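Local coordinates for protein succinate-semialdehyde dehydrogenase (Streptococcus pyogenes MGAS1882, PDB 4OGD) that probably oxidises succinic semialdehyde to succinate, using NADP+ as the cofactor, as a member of the aldehyde dehydrogenase family, at residues 67-70 against 71-75; 74-78 against 79-83; 31-34 against 35-39. All blocks are in the same frame, centred on the assembly; numbering follows the deposited sequence.

Interaction 1 (67-70 against 71-75)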
loop_
_atom_site.group_PDB
_atom_site.type_symbol
_atom_site.label_atom_id
_atom_site.label_comp_id
_atom_site.label_asym_id
_atom_site.label_seq_id
_atom_site.Cartn_x
_atom_site.Cartn_y
_atom_site.Cartn_z
ATOM N N ALA A 67 25.308 3.167 20.485
ATOM C CA ALA A 67 24.773 2.106 21.333
ATOM C C ALA A 67 24.378 2.657 22.696
ATOM O O ALA A 67 23.289 2.362 23.197
ATOM C CB ALA A 67 25.782 0.984 21.488
ATOM N N GLU A 68 25.255 3.453 23.305
ATOM C CA GLU A 68 24.938 3.996 24.626
ATOM C C GLU A 68 23.747 4.966 24.604
ATOM O O GLU A 68 22.963 5.021 25.557
ATOM C CB GLU A 68 26.167 4.664 25.266
ATOM C CG GLU A 68 25.856 5.236 26.648
ATOM C CD GLU A 68 27.083 5.672 27.424
ATOM O OE1 GLU A 68 28.219 5.506 26.920
ATOM O OE2 GLU A 68 26.899 6.184 28.550
ATOM N N ILE A 69 23.618 5.736 23.526
ATOM C CA ILE A 69 22.488 6.649 23.377
ATOM C C ILE A 69 21.181 5.861 23.448
ATOM O O ILE A 69 20.226 6.269 24.115
ATOM C CB ILE A 69 22.575 7.424 22.052
ATOM C CG1 ILE A 69 23.612 8.543 22.180
ATOM C CG2 ILE A 69 21.217 8.007 21.668
ATOM C CD1 ILE A 69 23.912 9.252 20.878
ATOM N N MET A 70 21.156 4.708 22.793
ATOM C CA MET A 70 19.950 3.882 22.813
ATOM C C MET A 70 19.676 3.277 24.196
ATOM O O MET A 70 18.539 3.292 24.675
ATOM C CB MET A 70 20.024 2.800 21.745
ATOM C CG MET A 70 19.964 3.355 20.347
ATOM S SD MET A 70 19.798 2.037 19.131
ATOM C CE MET A 70 21.502 1.801 18.637
ATOM N N THR A 71 20.720 2.767 24.841
ATOM C CA THR A 71 20.585 2.230 26.197
ATOM C C THR A 71 20.085 3.291 27.183
ATOM O O THR A 71 19.173 3.041 27.983
ATOM C CB THR A 71 21.924 1.661 26.691
ATOM O OG1 THR A 71 22.293 0.531 25.888
ATOM C CG2 THR A 71 21.819 1.241 28.166
ATOM N N LYS A 72 20.678 4.481 27.129
ATOM C CA LYS A 72 20.261 5.555 28.024
ATOM C C LYS A 72 18.842 6.072 27.754
ATOM O O LYS A 72 18.171 6.533 28.674
ATOM C CB LYS A 72 21.298 6.691 28.044
ATOM C CG LYS A 72 22.674 6.266 28.601
ATOM C CD LYS A 72 22.604 5.906 30.087
ATOM C CE LYS A 72 23.882 5.220 30.587
ATOM N NZ LYS A 72 25.080 6.123 30.576
ATOM N N ASP A 73 18.377 5.971 26.508
ATOM C CA ASP A 73 17.012 6.391 26.160
ATOM C C ASP A 73 15.969 5.376 26.629
ATOM O O ASP A 73 15.000 5.719 27.324
ATOM C CB ASP A 73 16.849 6.549 24.634
ATOM C CG ASP A 73 17.098 7.978 24.137
ATOM O OD1 ASP A 73 17.354 8.904 24.940
ATOM O OD2 ASP A 73 17.017 8.170 22.908
ATOM N N MET A 74 16.153 4.124 26.240
ATOM C CA MET A 74 15.067 3.162 26.408
ATOM C C MET A 74 15.425 1.887 27.161
ATOM O O MET A 74 14.590 0.991 27.291
ATOM C CB MET A 74 14.392 2.870 25.058
ATOM C CG MET A 74 15.335 2.506 23.921
ATOM S SD MET A 74 16.091 0.893 24.111
ATOM C CE MET A 74 14.621 -0.148 24.118
ATOM N N GLY A 75 16.658 1.805 27.658
ATOM C CA GLY A 75 17.026 0.779 28.620
ATOM C C GLY A 75 17.648 -0.515 28.136
ATOM O O GLY A 75 18.046 -1.334 28.967
HETATM O O HOH W 1 20.186 8.693 25.265
#
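The carbonyl oxygen of Ile69 is gripped from two sources: Asp73 N donates to it over 3.0 Å, with an N-H...O angle of 140°, and water 1 donates over 2.7 Å. The same water donates weakly to Asp73 OD1, so it spans one helical turn beside the backbone bond. The carboxylate of Asp73 is held further by Thr5 through OD1 and by Ser163 through OD2, which accounts for both buried oxygens. One position back, a salt bridge links Glu68 OE2 to Lys72 NZ at 2.7 Å. It uses the anti side of the carboxylate, slightly out of its plane. With CG of Glu68 anti to the backbone N (chi1 -180°), the two chains run side by side, CG to CG at 3.9 Å, and Lys72 also makes a cation-pi contact with Tyr7. Thr71 OG1 bonds forward to Lys76 O, past the turn. Met70 O takes the Met74 N-H at 3.0 Å in a nearly straight bond, and Thr71 O takes that of Gly75 at 2.8 Å. Since Gly75 then adopts positive phi (94°), this is a helix C terminus closed by a left-handed glycine, where helix 63-74 turns toward helix 78-103.

Interaction 2 (74-78 against 79-83)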
loop_
_atom_site.group_PDB
_atom_site.type_symbol
_atom_site.label_atom_id
_atom_site.label_comp_id
_atom_site.label_asym_id
_atom_site.label_seq_id
_atom_site.Cartn_x
_atom_site.Cartn_y
_atom_site.Cartn_z
ATOM N N MET A 74 16.153 4.124 26.240
ATOM C CA MET A 74 15.067 3.162 26.408
ATOM C C MET A 74 15.425 1.887 27.161
ATOM O O MET A 74 14.590 0.991 27.291
ATOM C CB MET A 74 14.392 2.870 25.058
ATOM C CG MET A 74 15.335 2.506 23.921
ATOM S SD MET A 74 16.091 0.893 24.111
ATOM C CE MET A 74 14.621 -0.148 24.118
ATOM N N GLY A 75 16.658 1.805 27.658
ATOM C CA GLY A 75 17.026 0.779 28.620
ATOM C C GLY A 75 17.648 -0.515 28.136
ATOM O O GLY A 75 18.046 -1.334 28.967
ATOM N N LYS A 76 17.720 -0.735 26.824
ATOM C CA LYS A 76 18.162 -2.040 26.344
ATOM C C LYS A 76 19.615 -2.302 26.677
ATOM O O LYS A 76 20.399 -1.365 26.842
ATOM C CB LYS A 76 17.921 -2.232 24.842
ATOM C CG LYS A 76 18.785 -1.391 23.916
ATOM C CD LYS A 76 18.610 -1.858 22.465
ATOM C CE LYS A 76 17.160 -1.730 21.979
ATOM N NZ LYS A 76 16.927 -2.445 20.675
ATOM N N LEU A 77 19.961 -3.581 26.781
ATOM C CA LEU A 77 21.342 -3.987 27.026
ATOM C C LEU A 77 22.271 -3.288 26.037
ATOM O O LEU A 77 21.965 -3.182 24.849
ATOM C CB LEU A 77 21.477 -5.498 26.873
ATOM C CG LEU A 77 20.646 -6.375 27.806
ATOM C CD1 LEU A 77 20.966 -7.839 27.546
ATOM C CD2 LEU A 77 20.873 -6.002 29.263
ATOM N N PHE A 78 23.382 -2.762 26.538
ATOM C CA PHE A 78 24.372 -2.112 25.688
ATOM C C PHE A 78 24.849 -3.039 24.567
ATOM O O PHE A 78 25.069 -2.595 23.442
ATOM C CB PHE A 78 25.556 -1.658 26.549
ATOM C CG PHE A 78 26.681 -1.014 25.778
ATOM C CD1 PHE A 78 26.557 0.279 25.280
ATOM C CD2 PHE A 78 27.881 -1.689 25.593
ATOM C CE1 PHE A 78 27.607 0.887 24.594
ATOM C CE2 PHE A 78 28.939 -1.087 24.905
ATOM C CZ PHE A 78 28.798 0.199 24.406
ATOM N N THR A 79 25.007 -4.322 24.876
ATOM C CA THR A 79 25.435 -5.295 23.870
ATOM C C THR A 79 24.397 -5.441 22.762
ATOM O O THR A 79 24.755 -5.573 21.587
ATOM C CB THR A 79 25.753 -6.680 24.476
ATOM O OG1 THR A 79 24.643 -7.128 25.266
ATOM C CG2 THR A 79 27.003 -6.604 25.348
ATOM N N GLU A 80 23.116 -5.424 23.135
ATOM C CA GLU A 80 22.045 -5.483 22.139
ATOM C C GLU A 80 22.054 -4.229 21.281
ATOM O O GLU A 80 21.824 -4.292 20.068
ATOM C CB GLU A 80 20.674 -5.629 22.807
ATOM C CG GLU A 80 20.357 -7.028 23.313
ATOM C CD GLU A 80 18.961 -7.132 23.904
ATOM O OE1 GLU A 80 18.186 -6.160 23.774
ATOM O OE2 GLU A 80 18.643 -8.185 24.500
ATOM N N ALA A 81 22.304 -3.088 21.912
ATOM C CA ALA A 81 22.369 -1.826 21.183
ATOM C C ALA A 81 23.547 -1.804 20.209
ATOM O O ALA A 81 23.444 -1.233 19.125
ATOM C CB ALA A 81 22.439 -0.652 22.145
ATOM N N GLN A 82 24.673 -2.399 20.602
ATOM C CA GLN A 82 25.808 -2.519 19.694
ATOM C C GLN A 82 25.414 -3.343 18.473
ATOM O O GLN A 82 25.742 -2.989 17.341
ATOM C CB GLN A 82 26.992 -3.184 20.388
ATOM C CG GLN A 82 27.698 -2.309 21.398
ATOM C CD GLN A 82 28.784 -3.072 22.111
ATOM O OE1 GLN A 82 28.550 -4.175 22.603
ATOM N NE2 GLN A 82 29.987 -2.508 22.147
ATOM N N GLY A 83 24.714 -4.451 18.706
ATOM C CA GLY A 83 24.235 -5.274 17.613
ATOM C C GLY A 83 23.279 -4.506 16.720
ATOM O O GLY A 83 23.290 -4.676 15.499
HETATM O O HOH W 2 17.524 -5.066 21.323
HETATM O O HOH W 3 17.678 -5.408 26.383
#
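Lys76 meets the first turn of helix 78-103 with its aliphatic part: CD lies 3.9 Å from Ala81 N and 4.0 Å from Ala81 CB. CG sits between the backbone N and the carbonyl carbon (chi1 69°), which takes the chain past Ala81 while NZ remains near Glu80. There water 2 accepts from Lys76 NZ and donates to Glu80 OE1; the ammonium also forms a salt bridge with Glu84 and a hydrogen bond to Asn132 O. Leu77 comes next, at the N-cap position, and its carbonyl oxygen receives Ala81 N at 3.0 Å, the first i to i+4 bond of the helix. Its own N-H reaches Glu80 OE1 through water 3, which donates to the carboxylate over 2.8 Å. This water-mediated link ties the third helix residue to an N-cap that brings no polar side chain. Glu80 OE1 thus takes hydrogen bonds from two waters, whereas OE2 is held by Asn258 N and lies 3.8 Å from Leu77 CD1. Phe78 closes the segment. Gln82 CG lies over one face of its ring, 4.2 Å from the centroid and 20° off the normal, forming a CH-pi contact. The amide continues past the rim, its plane turned 35° from the ring, with Gln82 NE2 3.3 Å from Phe78 CE2. Asp64 OD1 accepts from NE2, which would limit rotation of the amide.

Interaction 3 (31-34 against 35-39)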
loop_
_atom_site.group_PDB
_atom_site.type_symbol
_atom_site.label_atom_id
_atom_site.label_comp_id
_atom_site.label_asym_id
_atom_site.label_seq_id
_atom_site.Cartn_x
_atom_site.Cartn_y
_atom_site.Cartn_z
ATOM N N ARG A 31 11.836 22.949 3.065
ATOM C CA ARG A 31 13.208 22.553 2.755
ATOM C C ARG A 31 13.229 21.147 2.176
ATOM O O ARG A 31 13.948 20.868 1.221
ATOM C CB ARG A 31 14.092 22.609 4.004
ATOM C CG ARG A 31 15.536 22.185 3.749
ATOM C CD ARG A 31 16.370 22.274 5.018
ATOM N NE ARG A 31 15.943 21.313 6.035
ATOM C CZ ARG A 31 16.450 21.252 7.263
ATOM N NH1 ARG A 31 17.399 22.106 7.635
ATOM N NH2 ARG A 31 16.009 20.347 8.134
ATOM N N ALA A 32 12.425 20.264 2.755
ATOM C CA ALA A 32 12.376 18.883 2.296
ATOM C C ALA A 32 11.783 18.791 0.888
ATOM O O ALA A 32 12.274 18.035 0.044
ATOM C CB ALA A 32 11.590 18.017 3.284
ATOM N N HIS A 33 10.730 19.563 0.631
ATOM C CA HIS A 33 10.100 19.578 -0.685
ATOM C C HIS A 33 11.075 20.096 -1.739
ATOM O O HIS A 33 11.186 19.533 -2.836
ATOM C CB HIS A 33 8.828 20.430 -0.665
ATOM C CG HIS A 33 8.166 20.564 -2.002
ATOM N ND1 HIS A 33 7.599 19.496 -2.666
ATOM C CD2 HIS A 33 7.985 21.642 -2.801
ATOM C CE1 HIS A 33 7.100 19.911 -3.816
ATOM N NE2 HIS A 33 7.323 21.208 -3.925
ATOM N N LEU A 34 11.792 21.165 -1.405
ATOM C CA LEU A 34 12.758 21.720 -2.348
ATOM C C LEU A 34 13.879 20.725 -2.639
ATOM O O LEU A 34 14.373 20.650 -3.764
ATOM C CB LEU A 34 13.316 23.051 -1.840
ATOM C CG LEU A 34 12.295 24.193 -1.761
ATOM C CD1 LEU A 34 12.942 25.457 -1.202
ATOM C CD2 LEU A 34 11.663 24.476 -3.113
ATOM N N LEU A 35 14.261 19.946 -1.630
ATOM C CA LEU A 35 15.296 18.936 -1.820
ATOM C C LEU A 35 14.782 17.815 -2.718
ATOM O O LEU A 35 15.508 17.328 -3.591
ATOM C CB LEU A 35 15.800 18.401 -0.470
ATOM C CG LEU A 35 16.964 17.406 -0.498
ATOM C CD1 LEU A 35 18.184 18.025 -1.174
ATOM C CD2 LEU A 35 17.322 16.969 0.908
ATOM N N TYR A 36 13.528 17.413 -2.515
ATOM C CA TYR A 36 12.901 16.453 -3.418
ATOM C C TYR A 36 12.978 16.956 -4.864
ATOM O O TYR A 36 13.359 16.212 -5.771
ATOM C CB TYR A 36 11.435 16.186 -3.027
ATOM C CG TYR A 36 10.634 15.738 -4.218
ATOM C CD1 TYR A 36 10.752 14.442 -4.698
ATOM C CD2 TYR A 36 9.795 16.622 -4.892
ATOM C CE1 TYR A 36 10.044 14.023 -5.812
ATOM C CE2 TYR A 36 9.088 16.212 -6.017
ATOM C CZ TYR A 36 9.218 14.910 -6.465
ATOM O OH TYR A 36 8.526 14.477 -7.580
ATOM N N LYS A 37 12.612 18.218 -5.078
ATOM C CA LYS A 37 12.616 18.789 -6.424
ATOM C C LYS A 37 14.031 18.873 -7.009
ATOM O O LYS A 37 14.238 18.614 -8.198
ATOM C CB LYS A 37 11.969 20.178 -6.430
ATOM C CG LYS A 37 10.460 20.181 -6.238
ATOM C CD LYS A 37 9.732 19.641 -7.471
ATOM C CE LYS A 37 8.231 19.878 -7.380
ATOM N NZ LYS A 37 7.509 19.443 -8.634
ATOM N N LYS A 38 14.995 19.248 -6.174
ATOM C CA LYS A 38 16.392 19.292 -6.598
ATOM C C LYS A 38 16.891 17.929 -7.073
ATOM O O LYS A 38 17.556 17.818 -8.103
ATOM C CB LYS A 38 17.281 19.830 -5.465
ATOM C CG LYS A 38 18.783 19.718 -5.737
ATOM C CD LYS A 38 19.585 20.356 -4.619
ATOM C CE LYS A 38 21.079 20.175 -4.840
ATOM N NZ LYS A 38 21.835 20.954 -3.824
ATOM N N TRP A 39 16.561 16.885 -6.323
ATOM C CA TRP A 39 17.008 15.547 -6.664
ATOM C C TRP A 39 16.280 14.991 -7.891
ATOM O O TRP A 39 16.781 14.086 -8.555
ATOM C CB TRP A 39 16.834 14.618 -5.465
ATOM C CG TRP A 39 17.856 14.815 -4.377
ATOM C CD1 TRP A 39 19.062 15.469 -4.471
ATOM C CD2 TRP A 39 17.759 14.348 -3.026
ATOM N NE1 TRP A 39 19.717 15.420 -3.254
ATOM C CE2 TRP A 39 18.937 14.740 -2.355
ATOM C CE3 TRP A 39 16.788 13.629 -2.319
ATOM C CZ2 TRP A 39 19.168 14.439 -1.007
ATOM C CZ3 TRP A 39 17.017 13.331 -0.985
ATOM C CH2 TRP A 39 18.200 13.731 -0.342
#
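The imidazole of His33 and the methylene chain of Lys37 lie side by side, one helical turn apart and pointing the same way. Lys37 CG stands over one face of the imidazole, 4.3 Å from the centroid and 22° off the ring normal, a CH-pi contact displaced toward the rim. Further along, Lys37 CE comes 3.7 Å from His33 CE1, so the methylene chain follows the ring while the ammonium goes beyond it: NZ is 5.0 Å from His33 NE2. Two torsions account for the match. The trans first torsion of His33 (chi1 177°) swings the imidazole to the side of its own carbonyl, and the lysine chain bends at chi2 (-71°) before running out beside the ring. Tyr36 adds its ring on the neighbouring side, where His33 O lies at the ring edge, near its plane and 3.8 Å from CD2. Beneath these side chains the backbone supplies successive i to i+4 bonds, among them Lys37 N to His33 O at 3.0 Å and Lys38 N to Leu34 O at 2.9 Å, which fix the spacing of the pairs. In the next shell, Arg31 NH2 bonds to Thr182 OG1 and Lys38 forms a salt bridge with Glu177, tying helix 22-41 to strand 181-183, where Thr182 lies, and to the loop carrying Glu177. Lys37 NZ and Tyr36 OH instead converge on OE2 of Glu408 of the second subunit, by a salt bridge and a hydrogen bond respectively. Such convergence marks a stretch of helix 22-41 that takes part in the dimer interface.

From the N terminus, interaction 3 comes first, within helix 22-41, where it borders the second subunit. Helix 45-61 intervenes before interaction 1 near the end of helix 63-74, about 32 Å away between centres. Interaction 2 follows directly, sharing Met74 and Gly75, and carries the chain through the turn into helix 78-103. Interaction 3 closes before the other two open, and interaction 2 begins where interaction 1 ends; each joins adjacent segments, so none closes a long loop, nests or crosses. Interactions 1 and 2 nevertheless touch, with Ala67 CB 3.6 Å from Phe78 CE1, and together pack two consecutive helices around their connection. Interaction 3 stays separate, its nearest atoms about 19 Å from interaction 1.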